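Local coordinates for phosphoethanolamine N-methyltransferase 1 (Haemonchus contortus, PDB 4KRG), which probably methylates phosphoethanolamine with S-adenosylmethionine as methyl donor, an early step of nematode phosphocholine biosynthesis, at residues Y186-A198 / T330-A342. Residues are numbered along the deposited sequence; the frame is centred on the assembly and turned at random.
With OPE (phosphoric acid mono-(2-amino-ethyl) ester), chain C.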
ATOM      1  N   TYR A 186      -0.422  15.240  -4.061  1.00 20.08           N
ATOM      2  CA  TYR A 186       0.301  13.972  -4.153  1.00 18.65           C
ATOM      3  C   TYR A 186       0.941  13.649  -2.811  1.00 19.97           C
ATOM      4  O   TYR A 186       2.079  14.031  -2.542  1.00 20.93           O
ATOM      5  CB  TYR A 186       1.350  14.031  -5.267  1.00 19.25           C
ATOM      6  CG  TYR A 186       0.749  14.338  -6.614  1.00 20.33           C
ATOM      7  CD1 TYR A 186       0.020  13.380  -7.299  1.00 19.66           C
ATOM      8  CD2 TYR A 186       0.896  15.590  -7.192  1.00 20.26           C
ATOM      9  CE1 TYR A 186      -0.545  13.658  -8.527  1.00 21.66           C
ATOM     10  CE2 TYR A 186       0.340  15.876  -8.423  1.00 20.02           C
ATOM     11  CZ  TYR A 186      -0.377  14.907  -9.083  1.00 20.00           C
ATOM     12  OH  TYR A 186      -0.937  15.183 -10.301  1.00 23.09           O
ATOM     13  N   ARG A 187       0.193  12.951  -1.964  1.00 19.32           N
ATOM     14  CA  ARG A 187       0.633  12.677  -0.600  1.00 18.98           C
ATOM     15  C   ARG A 187       1.545  11.458  -0.548  1.00 19.97           C
ATOM     16  O   ARG A 187       1.592  10.678  -1.493  1.00 22.41           O
ATOM     17  CB  ARG A 187      -0.578  12.459   0.309  1.00 16.62           C
ATOM     18  CG  ARG A 187      -1.550  13.636   0.324  1.00 19.24           C
ATOM     19  CD  ARG A 187      -2.646  13.457   1.350  1.00 19.91           C
ATOM     20  NE  ARG A 187      -3.484  14.651   1.444  1.00 24.20           N
ATOM     21  CZ  ARG A 187      -4.582  14.854   0.725  1.00 16.94           C
ATOM     22  NH1 ARG A 187      -4.984  13.940  -0.136  1.00 16.18           N
ATOM     23  NH2 ARG A 187      -5.273  15.976   0.870  1.00 21.26           N
ATOM     24  N   PHE A 188       2.269  11.298   0.554  1.00 18.65           N
ATOM     25  CA  PHE A 188       3.059  10.092   0.767  1.00 15.57           C
ATOM     26  C   PHE A 188       2.132   8.927   1.085  1.00 17.82           C
ATOM     27  O   PHE A 188       1.163   9.091   1.823  1.00 18.41           O
ATOM     28  CB  PHE A 188       4.008  10.278   1.947  1.00 16.50           C
ATOM     29  CG  PHE A 188       4.864  11.501   1.858  1.00 19.61           C
ATOM     30  CD1 PHE A 188       5.359  11.939   0.639  1.00 21.18           C
ATOM     31  CD2 PHE A 188       5.183  12.208   3.002  1.00 21.86           C
ATOM     32  CE1 PHE A 188       6.157  13.070   0.567  1.00 23.97           C
ATOM     33  CE2 PHE A 188       5.982  13.334   2.941  1.00 23.86           C
ATOM     34  CZ  PHE A 188       6.469  13.766   1.721  1.00 24.47           C
ATOM     35  N   SER A 189       2.442   7.752   0.537  1.00 16.47           N
ATOM     36  CA  SER A 189       1.649   6.541   0.760  1.00 16.01           C
ATOM     37  C   SER A 189       1.473   6.233   2.237  1.00 15.95           C
ATOM     38  O   SER A 189       0.421   5.759   2.659  1.00 17.13           O
ATOM     39  CB  SER A 189       2.315   5.346   0.087  1.00 14.51           C
ATOM     40  OG  SER A 189       3.686   5.288   0.428  1.00 17.71           O
ATOM     41  N   SER A 190       2.513   6.503   3.017  1.00 17.13           N
ATOM     42  CA  SER A 190       2.500   6.213   4.449  1.00 17.33           C
ATOM     43  C   SER A 190       1.417   6.996   5.198  1.00 16.51           C
ATOM     44  O   SER A 190       0.883   6.525   6.204  1.00 20.14           O
ATOM     45  CB  SER A 190       3.872   6.496   5.048  1.00 18.05           C
ATOM     46  OG  SER A 190       4.303   7.794   4.702  1.00 22.33           O
ATOM     47  N   LEU A 191       1.090   8.184   4.702  1.00 15.61           N
ATOM     48  CA  LEU A 191       0.107   9.046   5.353  1.00 18.69           C
ATOM     49  C   LEU A 191      -1.305   8.494   5.223  1.00 18.79           C
ATOM     50  O   LEU A 191      -2.131   8.621   6.133  1.00 18.08           O
ATOM     51  CB  LEU A 191       0.163  10.451   4.762  1.00 19.71           C
ATOM     52  CG  LEU A 191       1.526  11.127   4.883  1.00 19.62           C
ATOM     53  CD1 LEU A 191       1.457  12.565   4.411  1.00 19.85           C
ATOM     54  CD2 LEU A 191       2.006  11.065   6.312  1.00 21.95           C
ATOM     55  N   TYR A 192      -1.594   7.904   4.074  1.00 17.59           N
ATOM     56  CA  TYR A 192      -2.894   7.303   3.879  1.00 16.01           C
ATOM     57  C   TYR A 192      -3.039   6.112   4.820  1.00 17.19           C
ATOM     58  O   TYR A 192      -4.023   6.011   5.540  1.00 20.28           O
ATOM     59  CB  TYR A 192      -3.076   6.900   2.424  1.00 14.06           C
ATOM     60  CG  TYR A 192      -3.284   8.066   1.482  1.00 14.82           C
ATOM     61  CD1 TYR A 192      -4.379   8.911   1.628  1.00 16.30           C
ATOM     62  CD2 TYR A 192      -2.411   8.301   0.426  1.00 16.88           C
ATOM     63  CE1 TYR A 192      -4.590   9.965   0.757  1.00 16.36           C
ATOM     64  CE2 TYR A 192      -2.620   9.348  -0.454  1.00 15.61           C
ATOM     65  CZ  TYR A 192      -3.710  10.174  -0.279  1.00 17.94           C
ATOM     66  OH  TYR A 192      -3.917  11.222  -1.136  1.00 21.36           O
ATOM     67  N   ILE A 193      -2.041   5.233   4.842  1.00 16.53           N
ATOM     68  CA  ILE A 193      -2.087   4.051   5.706  1.00 14.74           C
ATOM     69  C   ILE A 193      -2.253   4.444   7.175  1.00 15.65           C
ATOM     70  O   ILE A 193      -3.118   3.917   7.868  1.00 17.19           O
ATOM     71  CB  ILE A 193      -0.827   3.170   5.560  1.00 14.88           C
ATOM     72  CG1 ILE A 193      -0.632   2.740   4.104  1.00 12.42           C
ATOM     73  CG2 ILE A 193      -0.923   1.954   6.464  1.00 14.80           C
ATOM     74  CD1 ILE A 193       0.777   2.237   3.807  1.00 12.56           C
ATOM     75  N   LYS A 194      -1.439   5.385   7.642  1.00 15.49           N
ATOM     76  CA  LYS A 194      -1.499   5.811   9.038  1.00 17.50           C
ATOM     77  C   LYS A 194      -2.829   6.468   9.394  1.00 16.95           C
ATOM     78  O   LYS A 194      -3.370   6.225  10.468  1.00 18.90           O
ATOM     79  CB  LYS A 194      -0.316   6.719   9.392  1.00 18.47           C
ATOM     80  CG  LYS A 194       1.030   5.992   9.380  1.00 16.88           C
ATOM     81  CD  LYS A 194       2.163   6.839   9.950  1.00 19.39           C
ATOM     82  CE  LYS A 194       2.090   6.948  11.466  1.00 24.02           C
ATOM     83  NZ  LYS A 194       2.126   5.613  12.118  1.00 26.50           N
ATOM     84  N   LEU A 195      -3.360   7.289   8.494  1.00 16.90           N
ATOM     85  CA  LEU A 195      -4.652   7.927   8.750  1.00 19.03           C
ATOM     86  C   LEU A 195      -5.737   6.877   8.917  1.00 19.35           C
ATOM     87  O   LEU A 195      -6.522   6.935   9.846  1.00 21.64           O
ATOM     88  CB  LEU A 195      -5.028   8.897   7.630  1.00 17.07           C
ATOM     89  CG  LEU A 195      -6.433   9.498   7.754  1.00 17.33           C
ATOM     90  CD1 LEU A 195      -6.610  10.179   9.102  1.00 21.76           C
ATOM     91  CD2 LEU A 195      -6.715  10.471   6.630  1.00 17.47           C
ATOM     92  N   LEU A 196      -5.755   5.906   8.018  1.00 17.93           N
ATOM     93  CA  LEU A 196      -6.750   4.850   8.062  1.00 18.44           C
ATOM     94  C   LEU A 196      -6.699   4.082   9.381  1.00 20.29           C
ATOM     95  O   LEU A 196      -7.731   3.834  10.006  1.00 21.96           O
ATOM     96  CB  LEU A 196      -6.572   3.916   6.862  1.00 15.84           C
ATOM     97  CG  LEU A 196      -6.977   4.514   5.509  1.00 13.82           C
ATOM     98  CD1 LEU A 196      -6.355   3.745   4.349  1.00 14.26           C
ATOM     99  CD2 LEU A 196      -8.488   4.515   5.383  1.00 17.30           C
ATOM    100  N   ARG A 197      -5.492   3.735   9.813  1.00 20.98           N
ATOM    101  CA  ARG A 197      -5.301   2.966  11.039  1.00 21.36           C
ATOM    102  C   ARG A 197      -5.643   3.780  12.282  1.00 23.95           C
ATOM    103  O   ARG A 197      -6.018   3.223  13.309  1.00 27.71           O
ATOM    104  CB  ARG A 197      -3.861   2.441  11.135  1.00 19.30           C
ATOM    105  CG  ARG A 197      -3.473   1.447  10.043  1.00 18.66           C
ATOM    106  CD  ARG A 197      -2.067   0.916  10.257  1.00 19.30           C
ATOM    107  NE  ARG A 197      -1.995   0.021  11.409  1.00 22.00           N
ATOM    108  CZ  ARG A 197      -0.870  -0.343  12.016  1.00 23.93           C
ATOM    109  NH1 ARG A 197       0.298   0.126  11.602  1.00 22.25           N
ATOM    110  NH2 ARG A 197      -0.912  -1.169  13.051  1.00 26.62           N
ATOM    111  N   ALA A 198      -5.521   5.099  12.184  1.00 23.84           N
ATOM    112  CA  ALA A 198      -5.746   5.975  13.333  1.00 24.97           C
ATOM    113  C   ALA A 198      -7.222   6.143  13.671  1.00 24.83           C
ATOM    114  O   ALA A 198      -7.584   6.234  14.844  1.00 30.05           O
ATOM    115  CB  ALA A 198      -5.110   7.338  13.101  1.00 23.93           C
ATOM    116  N   THR A 330       6.419  -3.738   7.368  1.00 12.63           N
ATOM    117  CA  THR A 330       5.359  -3.534   8.356  1.00 15.40           C
ATOM    118  C   THR A 330       5.393  -2.138   8.978  1.00 17.12           C
ATOM    119  O   THR A 330       4.500  -1.772   9.738  1.00 16.44           O
ATOM    120  CB  THR A 330       5.379  -4.593   9.476  1.00 17.10           C
ATOM    121  OG1 THR A 330       6.557  -4.429  10.274  1.00 19.79           O
ATOM    122  CG2 THR A 330       5.353  -5.990   8.891  1.00 16.63           C
ATOM    123  N   LYS A 331       6.427  -1.367   8.656  1.00 17.99           N
ATOM    124  CA  LYS A 331       6.535   0.010   9.135  1.00 19.43           C
ATOM    125  C   LYS A 331       6.213   0.991   8.004  1.00 18.85           C
ATOM    126  O   LYS A 331       6.959   1.075   7.027  1.00 17.49           O
ATOM    127  CB  LYS A 331       7.943   0.280   9.676  1.00 21.23           C
ATOM    128  CG  LYS A 331       8.453  -0.740  10.689  1.00 23.14           C
ATOM    129  CD  LYS A 331       8.114  -0.341  12.123  1.00 26.15           C
ATOM    130  CE  LYS A 331       8.890  -1.170  13.149  1.00 22.06           C
ATOM    131  NZ  LYS A 331       8.502  -2.606  13.157  1.00 20.05           N
ATOM    132  N   GLU A 332       5.106   1.721   8.141  1.00 18.17           N
ATOM    133  CA  GLU A 332       4.624   2.618   7.085  1.00 15.99           C
ATOM    134  C   GLU A 332       5.686   3.552   6.510  1.00 15.48           C
ATOM    135  O   GLU A 332       5.786   3.709   5.295  1.00 14.58           O
ATOM    136  CB  GLU A 332       3.435   3.451   7.578  1.00 15.34           C
ATOM    137  CG  GLU A 332       2.192   2.648   7.895  1.00 17.37           C
ATOM    138  CD  GLU A 332       2.098   2.245   9.359  1.00 21.41           C
ATOM    139  OE1 GLU A 332       3.144   2.169  10.033  1.00 24.27           O
ATOM    140  OE2 GLU A 332       0.969   2.005   9.839  1.00 20.79           O
ATOM    141  N   TYR A 333       6.474   4.173   7.385  1.00 14.77           N
ATOM    142  CA  TYR A 333       7.447   5.167   6.954  1.00 15.06           C
ATOM    143  C   TYR A 333       8.573   4.518   6.180  1.00 16.07           C
ATOM    144  O   TYR A 333       9.143   5.121   5.275  1.00 16.67           O
ATOM    145  CB  TYR A 333       8.039   5.896   8.154  1.00 16.50           C
ATOM    146  CG  TYR A 333       7.074   6.794   8.887  1.00 17.92           C
ATOM    147  CD1 TYR A 333       6.151   7.569   8.200  1.00 19.85           C
ATOM    148  CD2 TYR A 333       7.094   6.869  10.269  1.00 22.83           C
ATOM    149  CE1 TYR A 333       5.272   8.396   8.877  1.00 23.40           C
ATOM    150  CE2 TYR A 333       6.224   7.691  10.952  1.00 25.08           C
ATOM    151  CZ  TYR A 333       5.313   8.452  10.252  1.00 24.29           C
ATOM    152  OH  TYR A 333       4.447   9.266  10.941  1.00 25.95           O
ATOM    153  N   LEU A 334       8.895   3.287   6.554  1.00 16.17           N
ATOM    154  CA  LEU A 334      10.011   2.573   5.950  1.00 17.25           C
ATOM    155  C   LEU A 334       9.559   1.935   4.637  1.00 15.94           C
ATOM    156  O   LEU A 334      10.318   1.848   3.677  1.00 17.19           O
ATOM    157  CB  LEU A 334      10.585   1.556   6.941  1.00 16.01           C
ATOM    158  CG  LEU A 334      10.847   2.188   8.318  1.00 20.06           C
ATOM    159  CD1 LEU A 334      11.410   1.207   9.318  1.00 21.89           C
ATOM    160  CD2 LEU A 334      11.758   3.379   8.206  1.00 21.97           C
ATOM    161  N   TYR A 335       8.296   1.535   4.589  1.00 17.11           N
ATOM    162  CA  TYR A 335       7.685   1.069   3.349  1.00 15.99           C
ATOM    163  C   TYR A 335       7.711   2.171   2.290  1.00 12.37           C
ATOM    164  O   TYR A 335       8.054   1.916   1.134  1.00 13.10           O
ATOM    165  CB  TYR A 335       6.263   0.581   3.627  1.00 16.26           C
ATOM    166  CG  TYR A 335       5.313   0.484   2.445  1.00 13.38           C
ATOM    167  CD1 TYR A 335       5.421  -0.541   1.512  1.00 14.12           C
ATOM    168  CD2 TYR A 335       4.259   1.375   2.315  1.00 15.01           C
ATOM    169  CE1 TYR A 335       4.524  -0.639   0.454  1.00 14.65           C
ATOM    170  CE2 TYR A 335       3.355   1.284   1.272  1.00 11.70           C
ATOM    171  CZ  TYR A 335       3.492   0.280   0.344  1.00 13.34           C
ATOM    172  OH  TYR A 335       2.584   0.199  -0.685  1.00 12.69           O
ATOM    173  N   ARG A 336       7.361   3.392   2.685  1.00 14.10           N
ATOM    174  CA  ARG A 336       7.426   4.527   1.771  1.00 12.89           C
ATOM    175  C   ARG A 336       8.845   4.652   1.176  1.00 12.98           C
ATOM    176  O   ARG A 336       9.004   4.810  -0.035  1.00 12.78           O
ATOM    177  CB  ARG A 336       6.968   5.816   2.486  1.00 14.20           C
ATOM    178  CG  ARG A 336       6.964   7.133   1.662  1.00 13.73           C
ATOM    179  CD  ARG A 336       8.376   7.620   1.312  1.00 13.99           C
ATOM    180  NE  ARG A 336       8.633   9.049   1.433  1.00 18.99           N
ATOM    181  CZ  ARG A 336       8.335   9.947   0.503  1.00 18.46           C
ATOM    182  NH1 ARG A 336       7.713   9.583  -0.612  1.00 18.65           N
ATOM    183  NH2 ARG A 336       8.641  11.216   0.702  1.00 20.42           N
ATOM    184  N   THR A 337       9.876   4.597   2.019  1.00 14.13           N
ATOM    185  CA  THR A 337      11.250   4.725   1.518  1.00 15.98           C
ATOM    186  C   THR A 337      11.626   3.596   0.565  1.00 15.40           C
ATOM    187  O   THR A 337      12.478   3.767  -0.302  1.00 16.62           O
ATOM    188  CB  THR A 337      12.298   4.808   2.645  1.00 17.17           C
ATOM    189  OG1 THR A 337      12.443   3.528   3.267  1.00 16.42           O
ATOM    190  CG2 THR A 337      11.889   5.837   3.675  1.00 18.79           C
ATOM    191  N   SER A 338      10.997   2.438   0.723  1.00 15.36           N
ATOM    192  CA  SER A 338      11.223   1.350  -0.226  1.00 15.80           C
ATOM    193  C   SER A 338      10.580   1.666  -1.571  1.00 13.23           C
ATOM    194  O   SER A 338      11.126   1.321  -2.619  1.00 13.85           O
ATOM    195  CB  SER A 338      10.710   0.017   0.314  1.00 15.87           C
ATOM    196  OG  SER A 338      11.560  -0.468   1.336  1.00 16.73           O
ATOM    197  N   LEU A 339       9.420   2.318  -1.546  1.00 13.14           N
ATOM    198  CA  LEU A 339       8.788   2.771  -2.791  1.00 12.04           C
ATOM    199  C   LEU A 339       9.640   3.836  -3.483  1.00 16.41           C
ATOM    200  O   LEU A 339       9.764   3.854  -4.705  1.00 15.55           O
ATOM    201  CB  LEU A 339       7.361   3.290  -2.554  1.00 15.62           C
ATOM    202  CG  LEU A 339       6.294   2.252  -2.189  1.00 13.68           C
ATOM    203  CD1 LEU A 339       4.897   2.859  -2.240  1.00 12.62           C
ATOM    204  CD2 LEU A 339       6.381   1.061  -3.112  1.00 13.84           C
ATOM    205  N   THR A 340      10.233   4.724  -2.694  1.00 16.17           N
ATOM    206  CA  THR A 340      11.116   5.741  -3.247  1.00 16.82           C
ATOM    207  C   THR A 340      12.295   5.086  -3.967  1.00 15.28           C
ATOM    208  O   THR A 340      12.598   5.416  -5.110  1.00 14.48           O
ATOM    209  CB  THR A 340      11.594   6.694  -2.155  1.00 13.72           C
ATOM    210  OG1 THR A 340      10.452   7.353  -1.598  1.00 13.86           O
ATOM    211  CG2 THR A 340      12.541   7.730  -2.728  1.00 15.24           C
ATOM    212  N   LYS A 341      12.931   4.127  -3.307  1.00 15.88           N
ATOM    213  CA  LYS A 341      14.015   3.377  -3.928  1.00 14.59           C
ATOM    214  C   LYS A 341      13.548   2.666  -5.203  1.00 16.47           C
ATOM    215  O   LYS A 341      14.221   2.727  -6.230  1.00 17.62           O
ATOM    216  CB  LYS A 341      14.627   2.373  -2.946  1.00 15.79           C
ATOM    217  CG  LYS A 341      15.820   1.635  -3.547  1.00 14.15           C
ATOM    218  CD  LYS A 341      16.432   0.593  -2.625  1.00 17.41           C
ATOM    219  CE  LYS A 341      17.584  -0.087  -3.367  1.00 20.09           C
ATOM    220  NZ  LYS A 341      18.382  -1.066  -2.560  1.00 23.51           N
ATOM    221  N   ALA A 342      12.383   2.023  -5.143  1.00 14.13           N
ATOM    222  CA  ALA A 342      11.863   1.278  -6.285  1.00 14.34           C
ATOM    223  C   ALA A 342      11.684   2.161  -7.519  1.00 15.70           C
ATOM    224  O   ALA A 342      11.994   1.750  -8.631  1.00 16.29           O
ATOM    225  CB  ALA A 342      10.552   0.565  -5.924  1.00 12.83           C
TER
HETATM  226  CA  OPE C 501      -4.245  10.454 -12.695  1.00 18.21           C
HETATM  227  CB  OPE C 501      -5.667  10.416 -13.148  1.00 18.50           C
HETATM  228  O1  OPE C 501      -1.676  11.637 -13.215  1.00 18.23           O
HETATM  229  O2  OPE C 501      -1.752  11.108 -10.823  1.00 15.87           O
HETATM  230  O3  OPE C 501      -2.218  13.442 -11.561  1.00 18.83           O
HETATM  231  O4  OPE C 501      -3.858  11.609 -12.045  1.00 19.01           O
HETATM  232  N   OPE C 501      -6.677  10.736 -12.172  1.00 19.32           N
HETATM  233  P   OPE C 501      -2.346  11.974 -11.903  1.00 19.18           P
HETATM  234  O   HOH W   1       4.146   3.757  12.045  1.00 36.78           O
HETATM  235  O   HOH W   2       3.113   1.448  12.410  1.00 33.19           O
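Glu-332, in the first turn of helix 332-345, fits as a knob into a hole formed by Ser-190, Ile-193, Lys-194 and Arg-197 of helix 189-198, a compact example of a buried charge carried into an interface on its own aliphatic stem. The helices run nearly antiparallel, the axes of 189-198 and 332-342 approaching to 8.6 Å, and pack over strands 208-218 and 231-240, where Ile-193 touches Ser-216 and Trp-234, and Tyr-335 touches Val-232. The loop before helix 189-198 carries Tyr-186, whose OH donates to phosphoethanolamine O3. The stem packs first: CG of Glu-332 lies 3.5 Å from CG2 of Ile-193, and CG of Lys-194 packs against it from roughly a right angle to the isoleucine. A bend at chi2 (93°) then turns the carboxylate toward Arg-197, whose NH1 makes a salt-bridging hydrogen bond of 2.7 Å to the syn side of OE2, within the guanidinium plane but 29° out of the carboxylate plane; NH2 is salt-bridged to Glu-356. OE1 takes hydrogen bonds from two waters, one linking it to Lys-194 NZ. The lysine chain crosses Tyr-333 at about a right angle, its CE 3.3 Å from the phenol OH, which bonds to Glu-263. Just before helix 189-198, Phe-188 takes the Arg-336 guanidinium over one face in a cation-pi contact, the planes 41° apart, while NH2 is salt-bridged to Asp-268. Ile-193 CD1 makes an apolar contact with Tyr-335 CE2. Direct and water-mediated partners thus probably favour an ionised Glu-332.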